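Local atomic coordinates of glycosyl hydrolase family 2, TIM barrel domain protein (Parabacteroides merdae ATCC 43184, PDB entry 6DXU), a protein that probably hydrolyses beta-glucuronides in the human gut as a bacterial glycoside hydrolase family 2 beta-glucuronidase. Residues Y93-A98 against V162-R167; D173-P178 against D399-Q404; H208-L213 against I221-T226; L741-D746 against I803-G808. All coordinates share one frame; numbering follows the deposited sequence.

Interaction 1: residues Y93-A98 against V162-R167; sequences YKTLLA and VPLSIR
Leu97 and Val162 start an antiparallel ladder that runs on to Tyr93 and Ile166, joining two central strands of a sheet in the family 2 sugar-binding domain, a beta-sandwich fold. Six backbone bonds define the register, grouped in pairs at Leu97-Val162, Thr95-Leu164 and Tyr93-Ile166. The Leu97 N to Val162 O bond is 2.7 Å long and nearly straight (175° at the hydrogen). Between these pairs, CA-H groups of Lys94, Pro163 and Ser165 point at carbonyls opposite, with Ser165 CA 3.3 Å from Tyr93 O.

On the face of Tyr93, Thr95 and Leu97, the Leu97 methyl CD1 lies 3.8 Å from Leu164 CD2, and Thr95 CG2 touches Leu164 CB at 4.0 Å. A chi1 of -165° sets Thr95 OG1 opposite the backbone N, bonded to Asn36 O, and leaves CG2 against the leucine. Tyr93 OH bonds to His72 and to the backbone of Leu190. Strand 37-41 flanks one side of the pair; helices 143-150 and 48-51 cover Pro163 on the other face, where Leu96 CD2 meets Pro163 CB at 4.0 Å. There, too, a water donates to Thr95 O at 3.1 Å and lies 3.3 Å from Ser165 OG.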
loop_
_atom_site.group_PDB
_atom_site.type_symbol
_atom_site.label_atom_id
_atom_site.label_comp_id
_atom_site.label_asym_id
_atom_site.label_seq_id
_atom_site.Cartn_x
_atom_site.Cartn_y
_atom_site.Cartn_z
ATOM N N TYR D 93 1.363 8.778 -25.775
ATOM C CA TYR D 93 1.596 9.920 -26.651
ATOM C C TYR D 93 2.803 10.683 -26.131
ATOM O O TYR D 93 2.993 10.791 -24.925
ATOM C CB TYR D 93 0.384 10.883 -26.681
ATOM C CG TYR D 93 -0.897 10.271 -27.188
ATOM C CD1 TYR D 93 -1.238 10.350 -28.529
ATOM C CD2 TYR D 93 -1.777 9.639 -26.317
ATOM C CE1 TYR D 93 -2.424 9.794 -29.007
ATOM C CE2 TYR D 93 -2.962 9.085 -26.772
ATOM C CZ TYR D 93 -3.284 9.175 -28.122
ATOM O OH TYR D 93 -4.455 8.634 -28.600
ATOM N N LYS D 94 3.600 11.251 -27.025
ATOM C CA LYS D 94 4.673 12.121 -26.561
ATOM C C LYS D 94 4.826 13.303 -27.502
ATOM O O LYS D 94 4.606 13.190 -28.710
ATOM C CB LYS D 94 6.019 11.387 -26.437
ATOM C CG LYS D 94 6.599 10.897 -27.749
ATOM C CD LYS D 94 7.876 10.066 -27.514
ATOM C CE LYS D 94 8.462 9.623 -28.853
ATOM N NZ LYS D 94 9.708 8.811 -28.687
ATOM N N THR D 95 5.222 14.438 -26.925
ATOM C CA THR D 95 5.546 15.640 -27.685
ATOM C C THR D 95 6.659 16.367 -26.937
ATOM O O THR D 95 6.973 16.053 -25.784
ATOM C CB THR D 95 4.314 16.546 -27.880
ATOM O OG1 THR D 95 4.572 17.526 -28.901
ATOM C CG2 THR D 95 3.938 17.267 -26.583
ATOM N N LEU D 96 7.268 17.330 -27.606
ATOM C CA LEU D 96 8.199 18.245 -26.962
ATOM C C LEU D 96 7.490 19.595 -26.933
ATOM O O LEU D 96 7.293 20.219 -27.983
ATOM C CB LEU D 96 9.515 18.302 -27.736
ATOM C CG LEU D 96 10.276 16.974 -27.862
ATOM C CD1 LEU D 96 11.521 17.116 -28.727
ATOM C CD2 LEU D 96 10.629 16.422 -26.487
ATOM N N LEU D 97 7.171 20.078 -25.733
ATOM C CA LEU D 97 6.349 21.274 -25.604
ATOM C C LEU D 97 7.233 22.486 -25.690
ATOM O O LEU D 97 8.222 22.584 -24.965
ATOM C CB LEU D 97 5.622 21.319 -24.264
ATOM C CG LEU D 97 4.369 20.510 -24.020
ATOM C CD1 LEU D 97 3.966 20.689 -22.548
ATOM C CD2 LEU D 97 3.318 21.076 -24.934
ATOM N N ALA D 98 6.847 23.425 -26.551
ATOM C CA ALA D 98 7.500 24.721 -26.634
ATOM C C ALA D 98 6.770 25.666 -25.691
ATOM O O ALA D 98 5.713 26.197 -26.028
ATOM C CB ALA D 98 7.450 25.227 -28.075
ATOM N N VAL D 162 10.108 20.962 -23.456
ATOM C CA VAL D 162 9.778 20.157 -22.284
ATOM C C VAL D 162 9.097 18.879 -22.763
ATOM O O VAL D 162 8.062 18.948 -23.432
ATOM C CB VAL D 162 8.865 20.915 -21.308
ATOM C CG1 VAL D 162 8.491 20.019 -20.117
ATOM C CG2 VAL D 162 9.536 22.218 -20.854
ATOM N N PRO D 163 9.621 17.694 -22.444
ATOM C CA PRO D 163 8.966 16.468 -22.904
ATOM C C PRO D 163 7.712 16.219 -22.082
ATOM O O PRO D 163 7.752 16.141 -20.851
ATOM C CB PRO D 163 10.027 15.377 -22.672
ATOM C CG PRO D 163 10.903 15.923 -21.609
ATOM C CD PRO D 163 10.855 17.424 -21.686
ATOM N N LEU D 164 6.606 16.055 -22.787
ATOM C CA LEU D 164 5.313 15.729 -22.215
ATOM C C LEU D 164 4.962 14.349 -22.736
ATOM O O LEU D 164 4.945 14.137 -23.952
ATOM C CB LEU D 164 4.260 16.765 -22.640
ATOM C CG LEU D 164 2.810 16.461 -22.267
ATOM C CD1 LEU D 164 2.646 16.378 -20.765
ATOM C CD2 LEU D 164 1.855 17.519 -22.857
ATOM N N SER D 165 4.706 13.413 -21.829
ATOM C CA SER D 165 4.358 12.052 -22.204
ATOM C C SER D 165 3.063 11.721 -21.490
ATOM O O SER D 165 2.925 11.997 -20.293
ATOM C CB SER D 165 5.465 11.048 -21.807
ATOM O OG SER D 165 6.737 11.520 -22.247
ATOM N N ILE D 166 2.116 11.137 -22.217
ATOM C CA ILE D 166 0.782 10.887 -21.689
ATOM C C ILE D 166 0.433 9.442 -22.000
ATOM O O ILE D 166 0.553 9.002 -23.145
ATOM C CB ILE D 166 -0.263 11.842 -22.298
ATOM C CG1 ILE D 166 0.063 13.298 -21.923
ATOM C CG2 ILE D 166 -1.659 11.444 -21.821
ATOM C CD1 ILE D 166 -0.762 14.387 -22.697
ATOM N N ARG D 167 0.031 8.703 -20.980
ATOM C CA ARG D 167 -0.432 7.337 -21.144
ATOM C C ARG D 167 -1.949 7.349 -21.055
ATOM O O ARG D 167 -2.505 7.889 -20.096
ATOM C CB ARG D 167 0.179 6.437 -20.059
ATOM C CG ARG D 167 -0.211 4.949 -20.143
ATOM C CD ARG D 167 0.300 4.236 -18.865
ATOM N NE ARG D 167 0.238 2.774 -18.920
ATOM C CZ ARG D 167 -0.790 2.042 -18.491
ATOM N NH1 ARG D 167 -1.881 2.631 -18.018
ATOM N NH2 ARG D 167 -0.728 0.712 -18.533
HETATM O O HOH W 1 8.082 13.471 -24.486
#

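Interaction 2: residues D173-P178 against D399-Q404; sequences DLEMIP and DVYKKQ. With NA (sodium ion), chain O.
Gln404 reaches from the second turn of helix 399-416 and grips Ile177 at both ends of the residue. Its chain is fully extended, which carries the amide across to the backbone opposite. OE1 accepts from Ile177 N at 2.8 Å, the donor tilted 34° from the carbonyl plane, while NE2 donates to Ile177 O at 3.0 Å. The amide flip is thereby settled, since only one orientation offers an acceptor to the N-H and a donor to the carbonyl. Ile177 CG1 runs past the amide in the opposite direction, 3.5 Å from Gln404 CD.

The other branch of Ile177 serves Tyr401. With CG1 between the backbone N and the carbonyl carbon, CG2 is turned over one face of the ring, 3.8 Å from its centroid, a CH-pi contact displaced toward CZ. At the ring edge stands Leu174 O, 3.6 Å from Tyr401 CD1.

These residues join a loop of the sugar-binding domain to helix 399-416 of the TIM barrel domain. The loop contains a type I turn, Asp173 to Met176, and Asp173 OD1 closes an Asx turn on Glu175 N. Carbonyls of Asp173, Met176 and Pro178, the last following a cis peptide bond, bind a sodium ion together with two waters. Glu175 folds back at chi2 (-67°), bringing OE1 to Gly398 N and to a water that accepts from Tyr401 N. Its carboxylate plane stands 70° from the tyrosine ring, with OE1 3.7 Å from Tyr401 CB.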
loop_
_atom_site.group_PDB
_atom_site.type_symbol
_atom_site.label_atom_id
_atom_site.label_comp_id
_atom_site.label_asym_id
_atom_site.label_seq_id
_atom_site.Cartn_x
_atom_site.Cartn_y
_atom_site.Cartn_z
ATOM N N ASP D 173 -12.471 -3.058 -17.893
ATOM C CA ASP D 173 -12.395 -2.985 -16.434
ATOM C C ASP D 173 -13.817 -3.061 -15.895
ATOM O O ASP D 173 -14.592 -2.119 -16.071
ATOM C CB ASP D 173 -11.700 -1.694 -16.015
ATOM C CG ASP D 173 -11.501 -1.579 -14.514
ATOM O OD1 ASP D 173 -12.036 -2.414 -13.743
ATOM O OD2 ASP D 173 -10.807 -0.615 -14.120
ATOM N N LEU D 174 -14.156 -4.176 -15.249
ATOM C CA LEU D 174 -15.503 -4.331 -14.709
ATOM C C LEU D 174 -15.802 -3.328 -13.600
ATOM O O LEU D 174 -16.978 -3.053 -13.328
ATOM C CB LEU D 174 -15.682 -5.763 -14.184
ATOM C CG LEU D 174 -15.645 -6.808 -15.313
ATOM C CD1 LEU D 174 -15.508 -8.223 -14.731
ATOM C CD2 LEU D 174 -16.885 -6.684 -16.208
ATOM N N GLU D 175 -14.768 -2.784 -12.955
ATOM C CA GLU D 175 -14.934 -1.844 -11.850
ATOM C C GLU D 175 -14.856 -0.398 -12.303
ATOM O O GLU D 175 -14.618 0.489 -11.478
ATOM C CB GLU D 175 -13.898 -2.101 -10.746
ATOM C CG GLU D 175 -14.004 -3.482 -10.063
ATOM C CD GLU D 175 -15.297 -3.628 -9.257
ATOM O OE1 GLU D 175 -15.935 -2.595 -8.915
ATOM O OE2 GLU D 175 -15.702 -4.783 -9.000
ATOM N N MET D 176 -15.054 -0.149 -13.596
ATOM C CA MET D 176 -15.044 1.187 -14.167
ATOM C C MET D 176 -16.261 1.330 -15.071
ATOM O O MET D 176 -16.607 0.386 -15.793
ATOM C CB MET D 176 -13.745 1.419 -14.970
ATOM C CG MET D 176 -13.624 2.803 -15.619
ATOM S SD MET D 176 -12.203 2.882 -16.756
ATOM C CE MET D 176 -12.845 1.973 -18.179
ATOM N N ILE D 177 -16.935 2.480 -15.005
ATOM C CA ILE D 177 -18.036 2.721 -15.938
ATOM C C ILE D 177 -17.469 3.446 -17.151
ATOM O O ILE D 177 -16.490 4.198 -17.008
ATOM C CB ILE D 177 -19.185 3.517 -15.301
ATOM C CG1 ILE D 177 -18.728 4.907 -14.847
ATOM C CG2 ILE D 177 -19.770 2.721 -14.143
ATOM C CD1 ILE D 177 -19.914 5.858 -14.444
ATOM N N PRO D 178 -18.018 3.232 -18.367
ATOM C CA PRO D 178 -19.149 2.339 -18.664
ATOM C C PRO D 178 -18.767 0.859 -18.747
ATOM O O PRO D 178 -17.585 0.506 -18.723
ATOM C CB PRO D 178 -19.607 2.808 -20.050
ATOM C CG PRO D 178 -18.340 3.250 -20.703
ATOM C CD PRO D 178 -17.518 3.887 -19.592
ATOM N N ASP D 399 -16.327 -0.017 -4.309
ATOM C CA ASP D 399 -16.178 1.369 -3.863
ATOM C C ASP D 399 -15.577 2.261 -4.940
ATOM O O ASP D 399 -15.971 3.427 -5.065
ATOM C CB ASP D 399 -15.344 1.450 -2.592
ATOM C CG ASP D 399 -16.104 0.980 -1.359
ATOM O OD1 ASP D 399 -17.353 0.953 -1.387
ATOM O OD2 ASP D 399 -15.441 0.638 -0.354
ATOM N N VAL D 400 -14.610 1.750 -5.705
ATOM C CA VAL D 400 -13.970 2.573 -6.737
ATOM C C VAL D 400 -14.955 2.900 -7.859
ATOM O O VAL D 400 -15.025 4.039 -8.344
ATOM C CB VAL D 400 -12.710 1.861 -7.264
ATOM C CG1 VAL D 400 -12.109 2.608 -8.448
ATOM C CG2 VAL D 400 -11.687 1.703 -6.143
ATOM N N TYR D 401 -15.722 1.899 -8.291
ATOM C CA TYR D 401 -16.780 2.087 -9.284
ATOM C C TYR D 401 -17.748 3.187 -8.844
ATOM O O TYR D 401 -18.048 4.117 -9.600
ATOM C CB TYR D 401 -17.483 0.733 -9.445
ATOM C CG TYR D 401 -18.648 0.550 -10.403
ATOM C CD1 TYR D 401 -18.548 -0.341 -11.474
ATOM C CD2 TYR D 401 -19.874 1.165 -10.176
ATOM C CE1 TYR D 401 -19.623 -0.575 -12.324
ATOM C CE2 TYR D 401 -20.950 0.943 -11.014
ATOM C CZ TYR D 401 -20.828 0.067 -12.081
ATOM O OH TYR D 401 -21.904 -0.149 -12.913
ATOM N N LYS D 402 -18.237 3.092 -7.611
ATOM C CA LYS D 402 -19.176 4.086 -7.101
ATOM C C LYS D 402 -18.527 5.456 -6.990
ATOM O O LYS D 402 -19.139 6.472 -7.344
ATOM C CB LYS D 402 -19.704 3.639 -5.742
ATOM C CG LYS D 402 -20.697 2.493 -5.798
ATOM C CD LYS D 402 -21.153 2.205 -4.371
ATOM C CE LYS D 402 -21.605 0.796 -4.185
ATOM N NZ LYS D 402 -20.460 -0.089 -3.983
ATOM N N LYS D 403 -17.283 5.509 -6.515
ATOM C CA LYS D 403 -16.626 6.809 -6.415
ATOM C C LYS D 403 -16.496 7.432 -7.794
ATOM O O LYS D 403 -16.691 8.642 -7.958
ATOM C CB LYS D 403 -15.253 6.671 -5.755
ATOM C CG LYS D 403 -15.306 6.596 -4.234
ATOM C CD LYS D 403 -13.915 6.403 -3.634
ATOM C CE LYS D 403 -13.983 6.132 -2.132
ATOM N NZ LYS D 403 -12.651 5.709 -1.593
ATOM N N GLN D 404 -16.220 6.610 -8.814
ATOM C CA GLN D 404 -16.143 7.141 -10.171
ATOM C C GLN D 404 -17.482 7.705 -10.626
ATOM O O GLN D 404 -17.533 8.777 -11.240
ATOM C CB GLN D 404 -15.673 6.065 -11.155
ATOM C CG GLN D 404 -15.611 6.613 -12.585
ATOM C CD GLN D 404 -15.494 5.543 -13.659
ATOM O OE1 GLN D 404 -15.522 4.344 -13.377
ATOM N NE2 GLN D 404 -15.374 5.983 -14.906
HETATM NA NA NA O . -16.116 -1.167 -17.604
HETATM O O HOH W 2 -14.497 -1.385 -19.319
HETATM O O HOH W 3 -13.477 3.180 -11.721
HETATM O O HOH W 4 -14.801 -0.799 -7.404
HETATM O O HOH W 5 -17.153 -3.337 -18.014
#

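Interaction 3: residues H208-L213 against I221-T226; sequences HLESSL and ILKVKT
Glu210 and Lys225 form a salt bridge across one face of a beta hairpin, strands 203-213 and 219-229. They are a diagonal pair, Lys225 lying two residues beyond Lys223, the direct partner of Glu210. Glu210 can be followed outward. Its CB lies 4.1 Å from Lys223 CB. CG, set anti to the carbonyl carbon (chi1 -81°), continues into an extended chain that rises from the sheet, while extended Lys225 runs back diagonally to meet it. CD is 3.7 Å from Lys225 NZ. At the tip, OE1 receives Lys225 NZ at 2.6 Å, on the syn side and 26° out of the carboxylate plane; the CE of that lysine also comes within 3.1 Å of OE1. Lys223 NZ stays 5.0 Å from OE1, where it may add to the positive field.

Six backbone bonds hold the register, those between His208 and Lys225 being the straightest. Further along this face, Ser212 OG rests 3.4 Å from Ile221 CB.

The opposite face is largely apolar apart from Ser211: Leu209 CD2 lies alongside Val224 CG1 at 4.0 Å. It packs on strands 286-294 and 297-305 of the second sheet, meeting Cys288 and Phe305. Strand 263-273 pairs with the other edge of 219-229, while His208 NE2 bonds to Val414 O near the end of helix 399-416.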
loop_
_atom_site.group_PDB
_atom_site.type_symbol
_atom_site.label_atom_id
_atom_site.label_comp_id
_atom_site.label_asym_id
_atom_site.label_seq_id
_atom_site.Cartn_x
_atom_site.Cartn_y
_atom_site.Cartn_z
ATOM N N HIS D 208 -19.714 30.118 -11.937
ATOM C CA HIS D 208 -21.073 29.581 -11.937
ATOM C C HIS D 208 -22.075 30.720 -12.019
ATOM O O HIS D 208 -22.068 31.620 -11.175
ATOM C CB HIS D 208 -21.322 28.716 -10.704
ATOM C CG HIS D 208 -20.797 27.324 -10.855
ATOM N ND1 HIS D 208 -20.149 26.650 -9.843
ATOM C CD2 HIS D 208 -20.811 26.486 -11.919
ATOM C CE1 HIS D 208 -19.792 25.452 -10.275
ATOM N NE2 HIS D 208 -20.187 25.326 -11.531
ATOM N N LEU D 209 -22.923 30.682 -13.038
ATOM C CA LEU D 209 -23.945 31.697 -13.271
ATOM C C LEU D 209 -25.290 31.073 -12.926
ATOM O O LEU D 209 -25.803 30.247 -13.679
ATOM C CB LEU D 209 -23.918 32.170 -14.720
ATOM C CG LEU D 209 -22.538 32.611 -15.207
ATOM C CD1 LEU D 209 -22.594 33.024 -16.665
ATOM C CD2 LEU D 209 -22.009 33.744 -14.344
ATOM N N GLU D 210 -25.846 31.438 -11.774
ATOM C CA GLU D 210 -27.152 30.936 -11.358
ATOM C C GLU D 210 -28.209 31.896 -11.867
ATOM O O GLU D 210 -28.279 33.032 -11.402
ATOM C CB GLU D 210 -27.276 30.814 -9.846
ATOM C CG GLU D 210 -26.689 29.604 -9.209
ATOM C CD GLU D 210 -26.971 29.611 -7.717
ATOM O OE1 GLU D 210 -26.280 30.354 -7.003
ATOM O OE2 GLU D 210 -27.905 28.913 -7.265
ATOM N N SER D 211 -28.995 31.465 -12.846
ATOM C CA SER D 211 -30.059 32.286 -13.407
ATOM C C SER D 211 -31.406 31.663 -13.071
ATOM O O SER D 211 -31.559 30.439 -13.111
ATOM C CB SER D 211 -29.907 32.436 -14.917
ATOM O OG SER D 211 -29.879 31.169 -15.537
ATOM N N SER D 212 -32.369 32.516 -12.726
ATOM C CA SER D 212 -33.740 32.112 -12.447
ATOM C C SER D 212 -34.677 33.140 -13.056
ATOM O O SER D 212 -34.304 34.297 -13.277
ATOM C CB SER D 212 -34.016 31.961 -10.950
ATOM O OG SER D 212 -33.658 33.133 -10.244
ATOM N N LEU D 213 -35.891 32.698 -13.361
ATOM C CA LEU D 213 -36.855 33.521 -14.075
ATOM C C LEU D 213 -38.162 33.521 -13.292
ATOM O O LEU D 213 -38.692 32.452 -12.974
ATOM C CB LEU D 213 -37.013 32.978 -15.493
ATOM C CG LEU D 213 -37.687 33.821 -16.543
ATOM C CD1 LEU D 213 -36.918 35.131 -16.705
ATOM C CD2 LEU D 213 -37.627 33.007 -17.832
ATOM N N ILE D 221 -33.129 36.791 -12.406
ATOM C CA ILE D 221 -32.147 36.960 -11.344
ATOM C C ILE D 221 -30.880 36.253 -11.781
ATOM O O ILE D 221 -30.944 35.124 -12.273
ATOM C CB ILE D 221 -32.647 36.397 -10.002
ATOM C CG1 ILE D 221 -33.855 37.177 -9.500
ATOM C CG2 ILE D 221 -31.566 36.444 -8.978
ATOM C CD1 ILE D 221 -33.566 38.659 -9.336
ATOM N N LEU D 222 -29.746 36.930 -11.648
ATOM C CA LEU D 222 -28.456 36.328 -11.950
ATOM C C LEU D 222 -27.562 36.470 -10.726
ATOM O O LEU D 222 -27.386 37.579 -10.209
ATOM C CB LEU D 222 -27.813 36.974 -13.183
ATOM C CG LEU D 222 -26.386 36.500 -13.489
ATOM C CD1 LEU D 222 -26.384 35.034 -13.933
ATOM C CD2 LEU D 222 -25.743 37.377 -14.557
ATOM N N LYS D 223 -27.040 35.347 -10.240
ATOM C CA LYS D 223 -26.010 35.327 -9.212
ATOM C C LYS D 223 -24.724 34.836 -9.854
ATOM O O LYS D 223 -24.720 33.789 -10.511
ATOM C CB LYS D 223 -26.385 34.415 -8.041
ATOM C CG LYS D 223 -27.534 34.915 -7.175
ATOM C CD LYS D 223 -27.694 34.027 -5.937
ATOM C CE LYS D 223 -29.158 33.765 -5.615
ATOM N NZ LYS D 223 -29.298 33.255 -4.219
ATOM N N VAL D 224 -23.657 35.607 -9.696
ATOM C CA VAL D 224 -22.365 35.301 -10.292
ATOM C C VAL D 224 -21.469 34.810 -9.167
ATOM O O VAL D 224 -21.094 35.590 -8.281
ATOM C CB VAL D 224 -21.749 36.517 -10.991
ATOM C CG1 VAL D 224 -20.383 36.162 -11.550
ATOM C CG2 VAL D 224 -22.678 37.055 -12.109
ATOM N N LYS D 225 -21.139 33.523 -9.186
ATOM C CA LYS D 225 -20.271 32.936 -8.174
ATOM C C LYS D 225 -19.008 32.409 -8.837
ATOM O O LYS D 225 -19.029 31.917 -9.970
ATOM C CB LYS D 225 -20.976 31.807 -7.405
ATOM C CG LYS D 225 -22.152 32.275 -6.561
ATOM C CD LYS D 225 -22.952 31.100 -6.010
ATOM C CE LYS D 225 -24.115 31.577 -5.142
ATOM N NZ LYS D 225 -24.988 30.441 -4.732
ATOM N N THR D 226 -17.897 32.515 -8.124
ATOM C CA THR D 226 -16.633 32.103 -8.701
ATOM C C THR D 226 -15.752 31.487 -7.625
ATOM O O THR D 226 -15.938 31.724 -6.429
ATOM C CB THR D 226 -15.922 33.281 -9.373
ATOM O OG1 THR D 226 -14.816 32.787 -10.137
ATOM C CG2 THR D 226 -15.420 34.267 -8.342
#

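Interaction 4: residues L741-D746 against I803-G808; sequences LSEEGD and IKRNEG
A type I' turn, Arg805 to Gly808, follows strand 798-804 of the C-terminal beta domain and packs against the tight connection between strands 735-744 and 747-755. Asp746, in that connection, works as the clamp. Its carbonyl O accepts from Arg805 N at 2.9 Å, with the donor almost in line with the C=O. Its carboxylate, carried over the turn by CG anti to the backbone N (chi1 -168°), then divides its oxygens. OD1 takes Glu807 N at 2.8 Å from the syn side, 22° out of plane. OD2 forms a salt bridge with Lys804 NZ at 2.9 Å and has a weak bond from Asn806 N. The bends of Lys804 at chi2 and chi4 curl its chain back, bringing NZ to Asn806 OD1 as well.

Arg805 reaches the other way, along the incoming chain. NH1 meets the anti lone pair of Glu743 OE1 at 2.7 Å and lies within a salt bridge; NH2 adds a weak bond to the same oxygen. NH2 also donates to Gly745 O at 3.0 Å, with that oxygen exactly in the guanidinium plane. The carboxylate of Glu743 stands 87° from this plane, so the two groups share one oxygen instead of pairing as a flat fork.

Two amide N-H groups and an ammonium converging on Asp746 would probably stabilise its ionised form, while binding at NH1 and NH2 restricts rotation of the Arg805 guanidinium.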
loop_
_atom_site.group_PDB
_atom_site.type_symbol
_atom_site.label_atom_id
_atom_site.label_comp_id
_atom_site.label_asym_id
_atom_site.label_seq_id
_atom_site.Cartn_x
_atom_site.Cartn_y
_atom_site.Cartn_z
ATOM N N LEU D 741 -16.626 3.093 -61.962
ATOM C CA LEU D 741 -17.832 3.898 -62.123
ATOM C C LEU D 741 -17.499 5.353 -62.425
ATOM O O LEU D 741 -18.144 5.973 -63.275
ATOM C CB LEU D 741 -18.707 3.784 -60.871
ATOM C CG LEU D 741 -20.074 4.476 -60.858
ATOM C CD1 LEU D 741 -20.945 4.050 -62.025
ATOM C CD2 LEU D 741 -20.777 4.178 -59.552
ATOM N N SER D 742 -16.494 5.911 -61.757
ATOM C CA SER D 742 -16.111 7.302 -61.971
ATOM C C SER D 742 -14.756 7.534 -61.310
ATOM O O SER D 742 -14.238 6.676 -60.590
ATOM C CB SER D 742 -17.157 8.273 -61.418
ATOM O OG SER D 742 -17.280 8.134 -60.014
ATOM N N GLU D 743 -14.204 8.718 -61.545
ATOM C CA GLU D 743 -12.947 9.126 -60.931
ATOM C C GLU D 743 -13.037 10.578 -60.509
ATOM O O GLU D 743 -13.802 11.352 -61.084
ATOM C CB GLU D 743 -11.746 9.038 -61.863
ATOM C CG GLU D 743 -11.716 7.920 -62.865
ATOM C CD GLU D 743 -10.674 8.215 -63.935
ATOM O OE1 GLU D 743 -9.527 7.766 -63.799
ATOM O OE2 GLU D 743 -10.996 8.959 -64.876
ATOM N N GLU D 744 -12.278 10.918 -59.471
ATOM C CA GLU D 744 -12.175 12.293 -58.988
ATOM C C GLU D 744 -10.727 12.471 -58.546
ATOM O O GLU D 744 -10.343 12.000 -57.470
ATOM C CB GLU D 744 -13.154 12.553 -57.850
ATOM N N GLY D 745 -9.926 13.123 -59.377
ATOM C CA GLY D 745 -8.526 13.311 -59.032
ATOM C C GLY D 745 -7.812 11.981 -58.893
ATOM O O GLY D 745 -7.810 11.148 -59.806
ATOM N N ASP D 746 -7.198 11.770 -57.732
ATOM C CA ASP D 746 -6.461 10.541 -57.468
ATOM C C ASP D 746 -7.358 9.406 -56.984
ATOM O O ASP D 746 -6.855 8.315 -56.694
ATOM C CB ASP D 746 -5.360 10.822 -56.438
ATOM C CG ASP D 746 -4.355 9.679 -56.313
ATOM O OD1 ASP D 746 -3.954 9.089 -57.342
ATOM O OD2 ASP D 746 -3.968 9.370 -55.170
ATOM N N ILE D 803 -11.134 3.997 -54.083
ATOM C CA ILE D 803 -9.720 3.627 -54.012
ATOM C C ILE D 803 -8.888 4.886 -54.191
ATOM O O ILE D 803 -9.114 5.658 -55.130
ATOM C CB ILE D 803 -9.337 2.561 -55.058
ATOM C CG1 ILE D 803 -9.858 1.184 -54.645
ATOM C CG2 ILE D 803 -7.821 2.527 -55.288
ATOM C CD1 ILE D 803 -11.261 0.900 -55.054
ATOM N N LYS D 804 -7.953 5.101 -53.272
ATOM C CA LYS D 804 -6.931 6.127 -53.417
ATOM C C LYS D 804 -5.820 5.526 -54.271
ATOM O O LYS D 804 -5.117 4.605 -53.831
ATOM C CB LYS D 804 -6.427 6.543 -52.036
ATOM C CG LYS D 804 -5.317 7.587 -51.997
ATOM C CD LYS D 804 -5.855 8.962 -52.339
ATOM C CE LYS D 804 -4.862 10.089 -52.030
ATOM N NZ LYS D 804 -3.454 9.777 -52.396
ATOM N N ARG D 805 -5.665 6.016 -55.498
ATOM C CA ARG D 805 -4.754 5.359 -56.429
ATOM C C ARG D 805 -3.286 5.658 -56.138
ATOM O O ARG D 805 -2.419 4.905 -56.593
ATOM C CB ARG D 805 -5.109 5.751 -57.870
ATOM C CG ARG D 805 -6.348 5.042 -58.386
ATOM C CD ARG D 805 -6.646 5.360 -59.854
ATOM N NE ARG D 805 -7.051 6.754 -60.032
ATOM C CZ ARG D 805 -7.846 7.189 -61.004
ATOM N NH1 ARG D 805 -8.336 6.340 -61.902
ATOM N NH2 ARG D 805 -8.162 8.476 -61.072
ATOM N N ASN D 806 -2.992 6.723 -55.390
ATOM C CA ASN D 806 -1.619 7.133 -55.089
ATOM C C ASN D 806 -0.799 7.345 -56.356
ATOM O O ASN D 806 0.408 7.080 -56.375
ATOM C CB ASN D 806 -0.919 6.138 -54.161
ATOM C CG ASN D 806 -1.437 6.213 -52.745
ATOM O OD1 ASN D 806 -1.679 7.300 -52.228
ATOM N ND2 ASN D 806 -1.600 5.060 -52.103
ATOM N N GLU D 807 -1.458 7.819 -57.415
ATOM C CA GLU D 807 -0.832 8.139 -58.694
ATOM C C GLU D 807 -0.148 6.934 -59.320
ATOM O O GLU D 807 0.767 7.092 -60.136
ATOM C CB GLU D 807 0.162 9.298 -58.551
ATOM C CG GLU D 807 -0.438 10.573 -57.978
ATOM C CD GLU D 807 0.580 11.694 -57.830
ATOM O OE1 GLU D 807 1.797 11.411 -57.787
ATOM O OE2 GLU D 807 0.160 12.867 -57.777
ATOM N N GLY D 808 -0.580 5.726 -58.962
ATOM C CA GLY D 808 0.058 4.519 -59.453
ATOM C C GLY D 808 -0.932 3.510 -59.983
ATOM O O GLY D 808 -2.072 3.869 -60.299
#

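From the N terminus, interaction 1 comes first: it closes a loop of 63 residues by pairing strands 90-97 and 162-169 within the sugar-binding domain. Soon after, 173-178 opens interaction 2, which spans some 220 residues before helix 399-416 of the TIM barrel completes it. Interaction 3, a local hairpin of the next beta domain, lies within that span; its nearest atoms are about 17 Å from interaction 2, though His208 reaches the same helix. Interaction 4 follows separately and closes a 56-residue excursion in the C-terminal domain, its centre about 56 Å from that of interaction 3. No two contacts cross along the chain, and of the four only interaction 2 joins two different domains.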